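Local coordinates for vesicular integral-membrane protein VIP36 (Canis lupus familiaris, PDB 2DUR), which acts as an intracellular calcium-binding lectin of the early secretory pathway, binding high-mannose glycans and taking part in the transport and sorting of the glycoproteins that carry them, at residues H67-V72 / D162-L167; D83-W88 / H218-M223; H107-F112 / V131-G136; G196-T201 / E245-F250. One frame throughout, in Å; residues are numbered along the deposited sequence.

All four contacts lie in the protein's lumenal part, built round an L-type lectin beta sandwich of two antiparallel sheets. Interactions 1 and 4 are strand pairings in one sheet, their centres about 28 Å apart on opposite sides of the chain's centre; interaction 3 pairs two strands of the other. Interaction 2 packs 84-90 of that second sheet against 217-227 of the first, its centre about 9 Å from that of interaction 1 and 16 Å from that of interaction 3. In sequence, interaction 3 is nested inside the loops closed by interactions 1 and 2, whose segments alternate; interaction 4 closes last. Sequence-distant strands thus build one core, the mannose site at the edge of interaction 2.

Interaction 1 (H67-V72 / D162-L167); sequences HVHFKV and DHDTFL
V68 and L167 pair tightly through their backbones, V68 N reaching L167 O at 2.8 Å and L167 N returning to V68 O at 2.9 Å. On the V68 face, which is buried, the F70 ring packs beside L167: its CE1 lies 4.1 Å from L167 CB, while T165 OG1 sits over one ring face, displaced toward the rim. The T165 hydroxyl (chi1 51°) also donates to F70 O at 2.8 Å, coming from above the carbonyl plane instead of along a lone pair. On the other face, H69 extends with CG anti to its backbone N (chi1 177°). F166 CE2 lies over one face of the H69 ring, toward its rim, 3.5 Å from H69 CG, with the ring planes 35° apart, an oblique meeting.

Toward D164 the pairing opens and water takes over. One water joins H69 NE2 to D164 OD1, another bridges K71 NZ and H163 O, and a third links V72 N to T165 OG1; the chain at D162 and H163 is loop leading into the strand. Strand 64-73 is flanked by 217-227 on its other edge, placing this pairing inside an antiparallel sheet of the legume-lectin-like beta sandwich.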
loop_
_atom_site.group_PDB
_atom_site.type_symbol
_atom_site.label_atom_id
_atom_site.label_comp_id
_atom_site.label_asym_id
_atom_site.label_seq_id
_atom_site.Cartn_x
_atom_site.Cartn_y
_atom_site.Cartn_z
ATOM N N HIS A 67 6.243 5.064 5.518
ATOM C CA HIS A 67 7.396 4.406 4.949
ATOM C C HIS A 67 7.260 2.910 5.124
ATOM O O HIS A 67 7.041 2.428 6.230
ATOM C CB HIS A 67 8.683 4.834 5.652
ATOM C CG HIS A 67 9.005 6.277 5.471
ATOM N ND1 HIS A 67 10.075 6.882 6.098
ATOM C CD2 HIS A 67 8.391 7.242 4.746
ATOM C CE1 HIS A 67 10.106 8.160 5.759
ATOM N NE2 HIS A 67 9.100 8.405 4.939
ATOM N N VAL A 68 7.395 2.177 4.039
ATOM C CA VAL A 68 7.204 0.714 4.105
ATOM C C VAL A 68 8.488 0.039 3.719
ATOM O O VAL A 68 8.986 0.225 2.624
ATOM C CB VAL A 68 6.039 0.256 3.158
ATOM C CG1 VAL A 68 5.790 -1.253 3.285
ATOM C CG2 VAL A 68 4.789 1.019 3.484
ATOM N N HIS A 69 9.037 -0.752 4.639
ATOM C CA HIS A 69 10.143 -1.607 4.307
ATOM C C HIS A 69 9.529 -2.982 3.983
ATOM O O HIS A 69 8.941 -3.616 4.862
ATOM C CB HIS A 69 11.077 -1.688 5.521
ATOM C CG HIS A 69 12.239 -2.605 5.331
ATOM N ND1 HIS A 69 13.088 -2.937 6.366
ATOM C CD2 HIS A 69 12.688 -3.270 4.245
ATOM C CE1 HIS A 69 14.021 -3.754 5.917
ATOM N NE2 HIS A 69 13.805 -3.977 4.635
ATOM N N PHE A 70 9.636 -3.364 2.721
ATOM C CA PHE A 70 8.997 -4.595 2.222
ATOM C C PHE A 70 10.041 -5.449 1.539
ATOM O O PHE A 70 11.152 -5.002 1.256
ATOM C CB PHE A 70 7.859 -4.235 1.246
ATOM C CG PHE A 70 8.339 -3.635 -0.049
ATOM C CD1 PHE A 70 8.599 -2.251 -0.127
ATOM C CD2 PHE A 70 8.577 -4.427 -1.180
ATOM C CE1 PHE A 70 9.091 -1.686 -1.326
ATOM C CE2 PHE A 70 9.041 -3.871 -2.390
ATOM C CZ PHE A 70 9.319 -2.474 -2.457
ATOM N N LYS A 71 9.700 -6.704 1.258
ATOM C CA LYS A 71 10.573 -7.534 0.454
ATOM C C LYS A 71 9.726 -8.477 -0.387
ATOM O O LYS A 71 8.924 -9.228 0.167
ATOM C CB LYS A 71 11.535 -8.340 1.336
ATOM C CG LYS A 71 12.675 -8.894 0.558
ATOM C CD LYS A 71 13.614 -9.710 1.444
ATOM C CE LYS A 71 14.595 -10.493 0.585
ATOM N NZ LYS A 71 15.624 -9.633 -0.095
ATOM N N VAL A 72 9.890 -8.397 -1.698
ATOM C CA VAL A 72 9.251 -9.338 -2.611
ATOM C C VAL A 72 10.332 -10.206 -3.212
ATOM O O VAL A 72 11.260 -9.717 -3.870
ATOM C CB VAL A 72 8.438 -8.628 -3.717
ATOM C CG1 VAL A 72 7.805 -9.666 -4.654
ATOM C CG2 VAL A 72 7.374 -7.734 -3.057
ATOM N N ASP A 162 19.359 -7.512 -3.634
ATOM C CA ASP A 162 20.335 -7.949 -2.614
ATOM C C ASP A 162 20.497 -7.022 -1.408
ATOM O O ASP A 162 21.401 -7.208 -0.581
ATOM C CB ASP A 162 21.686 -8.220 -3.261
ATOM C CG ASP A 162 21.634 -9.380 -4.239
ATOM O OD1 ASP A 162 20.796 -10.294 -4.040
ATOM O OD2 ASP A 162 22.427 -9.376 -5.208
ATOM N N HIS A 163 19.610 -6.040 -1.298
ATOM C CA HIS A 163 19.658 -5.034 -0.256
ATOM C C HIS A 163 18.218 -4.640 0.046
ATOM O O HIS A 163 17.312 -4.979 -0.738
ATOM C CB HIS A 163 20.449 -3.811 -0.759
ATOM C CG HIS A 163 20.073 -3.381 -2.145
ATOM N ND1 HIS A 163 20.844 -3.664 -3.251
ATOM C CD2 HIS A 163 18.992 -2.701 -2.607
ATOM C CE1 HIS A 163 20.264 -3.178 -4.332
ATOM N NE2 HIS A 163 19.136 -2.587 -3.969
ATOM N N ASP A 164 18.006 -3.936 1.153
ATOM C CA ASP A 164 16.655 -3.536 1.571
ATOM C C ASP A 164 15.967 -2.645 0.534
ATOM O O ASP A 164 16.612 -1.838 -0.133
ATOM C CB ASP A 164 16.677 -2.860 2.941
ATOM C CG ASP A 164 17.110 -3.796 4.054
ATOM O OD1 ASP A 164 16.988 -5.025 3.904
ATOM O OD2 ASP A 164 17.552 -3.277 5.100
ATOM N N THR A 165 14.653 -2.837 0.402
ATOM C CA THR A 165 13.804 -2.059 -0.513
ATOM C C THR A 165 12.696 -1.374 0.287
ATOM O O THR A 165 12.050 -1.982 1.174
ATOM C CB THR A 165 13.174 -2.965 -1.610
ATOM O OG1 THR A 165 12.530 -4.096 -0.987
ATOM C CG2 THR A 165 14.220 -3.435 -2.601
ATOM N N PHE A 166 12.478 -0.092 -0.020
ATOM C CA PHE A 166 11.517 0.727 0.724
ATOM C C PHE A 166 10.628 1.515 -0.214
ATOM O O PHE A 166 11.026 1.837 -1.356
ATOM C CB PHE A 166 12.213 1.769 1.622
ATOM C CG PHE A 166 13.223 1.194 2.563
ATOM C CD1 PHE A 166 14.540 0.986 2.130
ATOM C CD2 PHE A 166 12.886 0.957 3.888
ATOM C CE1 PHE A 166 15.506 0.469 3.002
ATOM C CE2 PHE A 166 13.850 0.425 4.775
ATOM C CZ PHE A 166 15.162 0.197 4.312
ATOM N N LEU A 167 9.425 1.811 0.292
ATOM C CA LEU A 167 8.464 2.708 -0.394
ATOM C C LEU A 167 8.042 3.820 0.539
ATOM O O LEU A 167 7.891 3.604 1.727
ATOM C CB LEU A 167 7.218 1.902 -0.827
ATOM C CG LEU A 167 6.377 2.549 -1.929
ATOM C CD1 LEU A 167 7.074 2.345 -3.230
ATOM C CD2 LEU A 167 5.007 1.892 -1.957
HETATM O O HOH W 1 13.852 -5.493 1.507
HETATM O O HOH W 2 14.643 -6.660 3.821
HETATM O O HOH W 3 15.231 -6.709 -0.400
HETATM O O HOH W 4 11.765 -6.365 -2.567
#

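Interaction 2 (D83-W88 / H218-M223); sequences DGIALW and HDIISM. With MAN (alpha-D-mannopyranose), chain C.
H218 swings its imidazole across to G84, with CG beside its backbone N and anti to the carbonyl carbon (chi1 -62°). The ring is set by chi2 of 103°, which leaves NE2 3.2 Å from G84 N and places G84 O over one face, offset toward the rim. The other ring nitrogen, ND1, is hydrogen-bonded to T43 OG1, a bond that would limit rotation of the imidazole. I85 follows along the strand: its CG1 is 3.8 Å from H218 CD2, and the I85 and H218 side chains run antiparallel alongside one another. Further on, the tips of I85 and I220 meet, CD1 to CD1 at 4.4 Å.

The strand axes approach no closer than 8.0 Å and are 42° apart, and no clear hydrogen bond crosses between the segments, as expected of the two facing sheets of a beta sandwich packed through side chains.

D83 is preceded by a cis peptide bond; its CB is directed away from 218-223, and its carboxylate lies in the glycan pocket. There it grips the mannose with both oxygens: O6 donates to OD1 at 2.6 Å and O4 to OD2 at 2.6 Å. N118, H142, D213 and L214 also bind this sugar. D219, whose CB is directed away from 83-88, forms a salt bridge with R41.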
loop_
_atom_site.group_PDB
_atom_site.type_symbol
_atom_site.label_atom_id
_atom_site.label_comp_id
_atom_site.label_asym_id
_atom_site.label_seq_id
_atom_site.Cartn_x
_atom_site.Cartn_y
_atom_site.Cartn_z
ATOM N N ASP A 83 1.658 -12.289 -7.269
ATOM C CA ASP A 83 1.128 -11.242 -8.150
ATOM C C ASP A 83 1.500 -9.824 -7.726
ATOM O O ASP A 83 1.461 -8.893 -8.549
ATOM C CB ASP A 83 -0.404 -11.376 -8.191
ATOM C CG ASP A 83 -0.845 -12.439 -9.185
ATOM O OD1 ASP A 83 -1.157 -13.584 -8.766
ATOM O OD2 ASP A 83 -0.816 -12.134 -10.395
ATOM N N GLY A 84 1.820 -9.663 -6.442
ATOM C CA GLY A 84 2.203 -8.359 -5.893
ATOM C C GLY A 84 1.586 -8.001 -4.555
ATOM O O GLY A 84 0.880 -8.793 -3.928
ATOM N N ILE A 85 1.856 -6.772 -4.132
ATOM C CA ILE A 85 1.402 -6.224 -2.868
ATOM C C ILE A 85 0.490 -5.035 -3.139
ATOM O O ILE A 85 0.739 -4.290 -4.094
ATOM C CB ILE A 85 2.638 -5.732 -2.013
ATOM C CG1 ILE A 85 3.436 -6.940 -1.497
ATOM C CG2 ILE A 85 2.193 -4.802 -0.868
ATOM C CD1 ILE A 85 4.797 -6.539 -0.849
ATOM N N ALA A 86 -0.515 -4.843 -2.283
ATOM C CA ALA A 86 -1.298 -3.577 -2.249
ATOM C C ALA A 86 -1.168 -2.950 -0.872
ATOM O O ALA A 86 -1.184 -3.650 0.137
ATOM C CB ALA A 86 -2.774 -3.832 -2.553
ATOM N N LEU A 87 -1.003 -1.628 -0.847
ATOM C CA LEU A 87 -1.040 -0.832 0.370
ATOM C C LEU A 87 -2.328 -0.049 0.334
ATOM O O LEU A 87 -2.678 0.474 -0.713
ATOM C CB LEU A 87 0.138 0.150 0.385
ATOM C CG LEU A 87 1.491 -0.541 0.268
ATOM C CD1 LEU A 87 2.607 0.495 0.169
ATOM C CD2 LEU A 87 1.726 -1.492 1.458
ATOM N N TRP A 88 -2.999 0.049 1.480
ATOM C CA TRP A 88 -4.335 0.567 1.545
ATOM C C TRP A 88 -4.474 1.694 2.535
ATOM O O TRP A 88 -3.891 1.659 3.631
ATOM C CB TRP A 88 -5.290 -0.553 1.982
ATOM C CG TRP A 88 -5.281 -1.720 1.071
ATOM C CD1 TRP A 88 -4.633 -2.907 1.262
ATOM C CD2 TRP A 88 -5.952 -1.822 -0.188
ATOM N NE1 TRP A 88 -4.850 -3.750 0.187
ATOM C CE2 TRP A 88 -5.692 -3.122 -0.698
ATOM C CE3 TRP A 88 -6.784 -0.943 -0.931
ATOM C CZ2 TRP A 88 -6.193 -3.561 -1.933
ATOM C CZ3 TRP A 88 -7.319 -1.401 -2.156
ATOM C CH2 TRP A 88 -7.034 -2.698 -2.640
ATOM N N HIS A 218 5.790 -12.354 -0.226
ATOM C CA HIS A 218 5.481 -10.919 -0.084
ATOM C C HIS A 218 5.587 -10.570 1.390
ATOM O O HIS A 218 4.700 -10.866 2.164
ATOM C CB HIS A 218 4.057 -10.626 -0.634
ATOM C CG HIS A 218 3.908 -10.919 -2.092
ATOM N ND1 HIS A 218 3.273 -12.054 -2.569
ATOM C CD2 HIS A 218 4.254 -10.202 -3.185
ATOM C CE1 HIS A 218 3.302 -12.047 -3.891
ATOM N NE2 HIS A 218 3.884 -10.930 -4.290
ATOM N N ASP A 219 6.716 -9.945 1.780
ATOM C CA ASP A 219 6.966 -9.630 3.189
ATOM C C ASP A 219 6.855 -8.130 3.495
ATOM O O ASP A 219 7.239 -7.299 2.678
ATOM C CB ASP A 219 8.379 -10.053 3.616
ATOM C CG ASP A 219 8.633 -11.540 3.453
ATOM O OD1 ASP A 219 7.651 -12.304 3.393
ATOM O OD2 ASP A 219 9.818 -11.938 3.413
ATOM N N ILE A 220 6.343 -7.813 4.679
ATOM C CA ILE A 220 6.378 -6.438 5.222
ATOM C C ILE A 220 7.251 -6.493 6.464
ATOM O O ILE A 220 6.909 -7.180 7.417
ATOM C CB ILE A 220 4.969 -5.928 5.621
ATOM C CG1 ILE A 220 4.007 -5.983 4.426
ATOM C CG2 ILE A 220 5.035 -4.483 6.196
ATOM C CD1 ILE A 220 4.367 -5.067 3.243
ATOM N N ILE A 221 8.384 -5.780 6.444
ATOM C CA ILE A 221 9.261 -5.743 7.628
ATOM C C ILE A 221 8.782 -4.674 8.604
ATOM O O ILE A 221 8.676 -4.908 9.809
ATOM C CB ILE A 221 10.733 -5.529 7.259
ATOM C CG1 ILE A 221 11.305 -6.735 6.506
ATOM C CG2 ILE A 221 11.580 -5.270 8.544
ATOM C CD1 ILE A 221 10.965 -6.815 5.005
ATOM N N SER A 222 8.482 -3.483 8.080
ATOM C CA SER A 222 7.952 -2.434 8.925
ATOM C C SER A 222 7.090 -1.493 8.103
ATOM O O SER A 222 7.257 -1.406 6.878
ATOM C CB SER A 222 9.091 -1.622 9.592
ATOM O OG SER A 222 9.859 -0.969 8.611
ATOM N N MET A 223 6.187 -0.827 8.800
ATOM C CA MET A 223 5.411 0.295 8.276
ATOM C C MET A 223 5.508 1.377 9.334
ATOM O O MET A 223 5.160 1.155 10.488
ATOM C CB MET A 223 3.966 -0.142 8.077
ATOM C CG MET A 223 3.868 -1.215 6.988
ATOM S SD MET A 223 2.184 -1.726 6.650
ATOM C CE MET A 223 1.476 -0.261 5.910
HETATM C C1 MAN C . -4.079 -17.138 -12.293
HETATM C C2 MAN C . -5.105 -16.056 -11.965
HETATM C C3 MAN C . -4.533 -14.660 -12.254
HETATM C C4 MAN C . -3.147 -14.470 -11.618
HETATM C C5 MAN C . -2.247 -15.557 -12.180
HETATM C C6 MAN C . -0.809 -15.422 -11.677
HETATM O O1 MAN C . -4.036 -17.366 -13.699
HETATM O O2 MAN C . -5.425 -16.143 -10.598
HETATM O O3 MAN C . -5.443 -13.666 -11.809
HETATM O O4 MAN C . -2.596 -13.201 -11.894
HETATM O O5 MAN C . -2.804 -16.791 -11.750
HETATM O O6 MAN C . -0.750 -15.701 -10.295
#

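Interaction 3 (H107-F112 / V131-G136); sequences HGLAIF and VMVNNG
Two neighbouring antiparallel strands of one sheet of the lectin sandwich, 109-114 and 128-135, meet here, with L109 paired with V133 and I111 with V131, as non-hydrogen-bonded pairs. Between them the backbones of A110 and M132 bond reciprocally, A110 N to M132 O at 2.9 Å and M132 N to A110 O at 3.0 Å. G108 and N134 repeat the pattern, G108 N reaching N134 O at 2.8 Å. The segment axes run 158° apart, close to fully antiparallel.

On the face carrying I111 and V131, the two side chains lie side by side pointing the same way, I111 CG1 3.8 Å from V131 CG1, while L109 CD1 reaches V133 CG2 at 4.0 Å. This is the interior of the beta sandwich: L109 and V131 rest on L176, from a strand of the second sheet.

The other face holds a Met-aromatic contact. M132 extends fully, CG anti to its backbone N (chi1 175°), and carries SD in plane to the edge of the F112 ring, 5.0 Å from its centroid; M132 CB touches F112 CE2 at 3.8 Å. F112 also meets the rings of F100 and Y140. At the far end G136 CA lies over one face of the H107 ring, 3.7 Å from its centroid, consistent with a CH-pi contact.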
loop_
_atom_site.group_PDB
_atom_site.type_symbol
_atom_site.label_atom_id
_atom_site.label_comp_id
_atom_site.label_asym_id
_atom_site.label_seq_id
_atom_site.Cartn_x
_atom_site.Cartn_y
_atom_site.Cartn_z
ATOM N N HIS A 107 -13.225 1.855 -0.925
ATOM C CA HIS A 107 -13.376 3.307 -0.748
ATOM C C HIS A 107 -12.065 3.823 -0.192
ATOM O O HIS A 107 -11.685 3.434 0.916
ATOM C CB HIS A 107 -14.510 3.637 0.220
ATOM C CG HIS A 107 -15.821 3.061 -0.201
ATOM N ND1 HIS A 107 -16.859 3.811 -0.712
ATOM C CD2 HIS A 107 -16.246 1.779 -0.199
ATOM C CE1 HIS A 107 -17.869 3.005 -1.018
ATOM N NE2 HIS A 107 -17.518 1.773 -0.712
ATOM N N GLY A 108 -11.397 4.695 -0.952
ATOM C CA GLY A 108 -10.101 5.255 -0.524
ATOM C C GLY A 108 -9.007 5.058 -1.541
ATOM O O GLY A 108 -9.243 5.082 -2.752
ATOM N N LEU A 109 -7.800 4.852 -1.016
ATOM C CA LEU A 109 -6.565 4.872 -1.792
ATOM C C LEU A 109 -5.918 3.503 -1.791
ATOM O O LEU A 109 -5.859 2.850 -0.741
ATOM C CB LEU A 109 -5.600 5.881 -1.157
ATOM C CG LEU A 109 -4.184 5.888 -1.708
ATOM C CD1 LEU A 109 -4.170 6.387 -3.162
ATOM C CD2 LEU A 109 -3.295 6.741 -0.784
ATOM N N ALA A 110 -5.486 3.074 -2.967
ATOM C CA ALA A 110 -4.626 1.886 -3.129
ATOM C C ALA A 110 -3.336 2.266 -3.803
ATOM O O ALA A 110 -3.328 3.085 -4.722
ATOM C CB ALA A 110 -5.330 0.822 -3.975
ATOM N N ILE A 111 -2.233 1.687 -3.317
ATOM C CA ILE A 111 -0.971 1.726 -4.019
ATOM C C ILE A 111 -0.654 0.261 -4.340
ATOM O O ILE A 111 -0.483 -0.578 -3.434
ATOM C CB ILE A 111 0.160 2.381 -3.183
ATOM C CG1 ILE A 111 -0.299 3.751 -2.612
ATOM C CG2 ILE A 111 1.458 2.486 -4.019
ATOM C CD1 ILE A 111 -0.863 3.683 -1.207
ATOM N N PHE A 112 -0.571 -0.048 -5.630
ATOM C CA PHE A 112 -0.327 -1.429 -6.053
ATOM C C PHE A 112 1.115 -1.589 -6.476
ATOM O O PHE A 112 1.610 -0.785 -7.252
ATOM C CB PHE A 112 -1.186 -1.750 -7.279
ATOM C CG PHE A 112 -2.659 -1.586 -7.064
ATOM C CD1 PHE A 112 -3.292 -2.139 -5.950
ATOM C CD2 PHE A 112 -3.406 -0.850 -7.978
ATOM C CE1 PHE A 112 -4.680 -2.002 -5.768
ATOM C CE2 PHE A 112 -4.785 -0.740 -7.836
ATOM C CZ PHE A 112 -5.414 -1.286 -6.721
ATOM N N VAL A 131 -1.204 4.000 -8.490
ATOM C CA VAL A 131 -2.171 4.375 -7.469
ATOM C C VAL A 131 -3.589 4.369 -8.077
ATOM O O VAL A 131 -3.756 4.617 -9.267
ATOM C CB VAL A 131 -1.865 5.749 -6.845
ATOM C CG1 VAL A 131 -0.630 5.643 -5.937
ATOM C CG2 VAL A 131 -1.677 6.834 -7.944
ATOM N N MET A 132 -4.569 4.136 -7.223
ATOM C CA MET A 132 -5.980 4.116 -7.605
ATOM C C MET A 132 -6.772 4.746 -6.471
ATOM O O MET A 132 -6.505 4.468 -5.307
ATOM C CB MET A 132 -6.426 2.666 -7.870
ATOM C CG MET A 132 -7.928 2.539 -8.170
ATOM S SD MET A 132 -8.213 0.808 -8.615
ATOM C CE MET A 132 -10.002 0.850 -8.780
ATOM N N VAL A 133 -7.720 5.609 -6.818
ATOM C CA VAL A 133 -8.614 6.220 -5.825
ATOM C C VAL A 133 -10.025 5.797 -6.187
ATOM O O VAL A 133 -10.397 5.861 -7.351
ATOM C CB VAL A 133 -8.490 7.744 -5.832
ATOM C CG1 VAL A 133 -9.584 8.409 -4.994
ATOM C CG2 VAL A 133 -7.091 8.124 -5.311
ATOM N N ASN A 134 -10.778 5.370 -5.177
ATOM C CA ASN A 134 -12.085 4.719 -5.433
ATOM C C ASN A 134 -13.111 5.172 -4.434
ATOM O O ASN A 134 -12.785 5.404 -3.261
ATOM C CB ASN A 134 -11.865 3.200 -5.307
ATOM C CG ASN A 134 -12.897 2.357 -6.077
ATOM O OD1 ASN A 134 -13.935 2.855 -6.513
ATOM N ND2 ASN A 134 -12.590 1.076 -6.235
ATOM N N ASN A 135 -14.347 5.284 -4.949
ATOM C CA ASN A 135 -15.537 5.721 -4.216
ATOM C C ASN A 135 -16.511 4.563 -4.007
ATOM O O ASN A 135 -17.650 4.812 -3.623
ATOM C CB ASN A 135 -16.272 6.873 -4.974
ATOM C CG ASN A 135 -16.870 6.435 -6.350
ATOM O OD1 ASN A 135 -16.424 5.439 -6.955
ATOM N ND2 ASN A 135 -17.893 7.200 -6.845
ATOM N N GLY A 136 -16.061 3.324 -4.265
ATOM C CA GLY A 136 -16.933 2.158 -4.235
ATOM C C GLY A 136 -17.377 1.675 -5.595
ATOM O O GLY A 136 -17.708 0.498 -5.729
#

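Interaction 4 (G196-T201 / E245-F250); sequences GVRLPT and EPSVNF
R198 bends at chi3 (47°), which turns the guanidinium toward the E245 end, while the aliphatic part runs past S247 OG. S247 sets OG between its own backbone N and carbonyl carbon (chi1 69°), and from there the hydroxyl lies 3.6 Å from both R198 CB and R198 CD. The aliphatic part of R198 therefore lies alongside the serine hydroxyl, while its NE is tied in by a water that also receives or gives a bond at S247 OG and donates to E245 O. N249 crosses R198 obliquely, amide and guanidinium planes 17° apart, with N249 ND2 3.6 Å from R198 CD.

The backbones supply the directional bonds. R198 N meets S247 O at 2.9 Å, S247 N returns to R198 O at 3.0 Å, and N249 N reaches G196 O at 2.8 Å; the segments run antiparallel. V197 and V248 form the adjoining non-hydrogen-bonded pair. At the proline end P200 CD packs on P246 CG at 4.0 Å, their side chains at about a right angle.

Short strand 247-248 thereby becomes the outermost member of its sheet, added beside 189-198 after helix 234-238, and P246 and V248 also press on V133 of strand 128-135 in the other sheet.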
loop_
_atom_site.group_PDB
_atom_site.type_symbol
_atom_site.label_atom_id
_atom_site.label_comp_id
_atom_site.label_asym_id
_atom_site.label_seq_id
_atom_site.Cartn_x
_atom_site.Cartn_y
_atom_site.Cartn_z
ATOM N N GLY A 196 -4.611 17.147 -6.408
ATOM C CA GLY A 196 -6.069 17.127 -6.568
ATOM C C GLY A 196 -6.683 15.868 -6.015
ATOM O O GLY A 196 -7.823 15.547 -6.337
ATOM N N VAL A 197 -5.938 15.145 -5.188
ATOM C CA VAL A 197 -6.441 13.906 -4.592
ATOM C C VAL A 197 -7.183 14.221 -3.290
ATOM O O VAL A 197 -6.594 14.776 -2.366
ATOM C CB VAL A 197 -5.295 12.910 -4.353
ATOM C CG1 VAL A 197 -5.778 11.706 -3.553
ATOM C CG2 VAL A 197 -4.641 12.493 -5.679
ATOM N N ARG A 198 -8.475 13.865 -3.234
ATOM C CA ARG A 198 -9.336 14.138 -2.074
ATOM C C ARG A 198 -9.595 12.846 -1.315
ATOM O O ARG A 198 -10.150 11.908 -1.875
ATOM C CB ARG A 198 -10.681 14.768 -2.497
ATOM C CG ARG A 198 -10.556 16.148 -3.144
ATOM C CD ARG A 198 -11.923 16.822 -3.471
ATOM N NE ARG A 198 -12.949 16.810 -2.410
ATOM C CZ ARG A 198 -12.987 17.599 -1.338
ATOM N NH1 ARG A 198 -12.026 18.489 -1.097
ATOM N NH2 ARG A 198 -13.991 17.486 -0.479
ATOM N N LEU A 199 -9.126 12.788 -0.073
ATOM C CA LEU A 199 -9.340 11.631 0.800
ATOM C C LEU A 199 -9.775 12.101 2.170
ATOM O O LEU A 199 -9.262 13.124 2.662
ATOM C CB LEU A 199 -8.036 10.837 0.945
ATOM C CG LEU A 199 -7.512 10.158 -0.334
ATOM C CD1 LEU A 199 -6.108 9.597 -0.094
ATOM C CD2 LEU A 199 -8.433 9.052 -0.816
ATOM N N PRO A 200 -10.724 11.375 2.798
ATOM C CA PRO A 200 -11.120 11.733 4.164
ATOM C C PRO A 200 -10.127 11.263 5.225
ATOM O O PRO A 200 -9.265 10.408 4.957
ATOM C CB PRO A 200 -12.438 10.975 4.326
ATOM C CG PRO A 200 -12.225 9.727 3.493
ATOM C CD PRO A 200 -11.492 10.213 2.288
ATOM N N THR A 201 -10.260 11.816 6.425
ATOM C CA THR A 201 -9.625 11.240 7.607
ATOM C C THR A 201 -10.537 10.102 8.081
ATOM O O THR A 201 -11.690 10.012 7.632
ATOM C CB THR A 201 -9.533 12.275 8.729
ATOM O OG1 THR A 201 -10.807 12.912 8.880
ATOM C CG2 THR A 201 -8.439 13.324 8.433
ATOM N N GLU A 245 -15.551 12.684 0.362
ATOM C CA GLU A 245 -15.712 11.523 -0.518
ATOM C C GLU A 245 -14.417 11.328 -1.306
ATOM O O GLU A 245 -13.919 12.276 -1.910
ATOM C CB GLU A 245 -16.878 11.739 -1.479
ATOM C CG GLU A 245 -18.212 11.958 -0.766
ATOM C CD GLU A 245 -18.705 10.707 -0.040
ATOM O OE1 GLU A 245 -18.585 9.601 -0.605
ATOM O OE2 GLU A 245 -19.211 10.835 1.103
ATOM N N PRO A 246 -13.878 10.096 -1.325
ATOM C CA PRO A 246 -12.656 9.866 -2.105
ATOM C C PRO A 246 -12.895 10.255 -3.551
ATOM O O PRO A 246 -13.866 9.805 -4.178
ATOM C CB PRO A 246 -12.418 8.350 -1.963
ATOM C CG PRO A 246 -13.092 7.993 -0.682
ATOM C CD PRO A 246 -14.330 8.871 -0.634
ATOM N N SER A 247 -12.030 11.107 -4.097
ATOM C CA SER A 247 -12.196 11.562 -5.479
ATOM C C SER A 247 -10.910 12.215 -5.929
ATOM O O SER A 247 -9.962 12.339 -5.138
ATOM C CB SER A 247 -13.359 12.558 -5.615
ATOM O OG SER A 247 -13.031 13.773 -4.985
ATOM N N VAL A 248 -10.872 12.596 -7.203
ATOM C CA VAL A 248 -9.706 13.298 -7.750
ATOM C C VAL A 248 -10.222 14.439 -8.612
ATOM O O VAL A 248 -11.123 14.239 -9.433
ATOM C CB VAL A 248 -8.798 12.379 -8.584
ATOM C CG1 VAL A 248 -7.538 13.153 -9.088
ATOM C CG2 VAL A 248 -8.374 11.144 -7.750
ATOM N N ASN A 249 -9.704 15.636 -8.359
ATOM C CA ASN A 249 -9.957 16.775 -9.246
ATOM C C ASN A 249 -8.876 16.785 -10.326
ATOM O O ASN A 249 -7.698 16.556 -10.020
ATOM C CB ASN A 249 -9.904 18.086 -8.469
ATOM C CG ASN A 249 -10.927 18.149 -7.361
ATOM O OD1 ASN A 249 -12.038 17.635 -7.512
ATOM N ND2 ASN A 249 -10.556 18.769 -6.234
ATOM N N PHE A 250 -9.246 17.092 -11.571
ATOM C CA PHE A 250 -8.300 17.045 -12.683
ATOM C C PHE A 250 -8.097 18.391 -13.354
ATOM O O PHE A 250 -9.060 19.062 -13.733
ATOM C CB PHE A 250 -8.731 16.039 -13.737
ATOM C CG PHE A 250 -8.738 14.632 -13.243
ATOM C CD1 PHE A 250 -9.917 14.053 -12.777
ATOM C CD2 PHE A 250 -7.562 13.889 -13.221
ATOM C CE1 PHE A 250 -9.922 12.744 -12.299
ATOM C CE2 PHE A 250 -7.566 12.580 -12.745
ATOM C CZ PHE A 250 -8.730 12.010 -12.294
HETATM O O HOH W 5 -16.685 15.452 -0.485
HETATM O O HOH W 6 -14.448 14.647 -2.929
#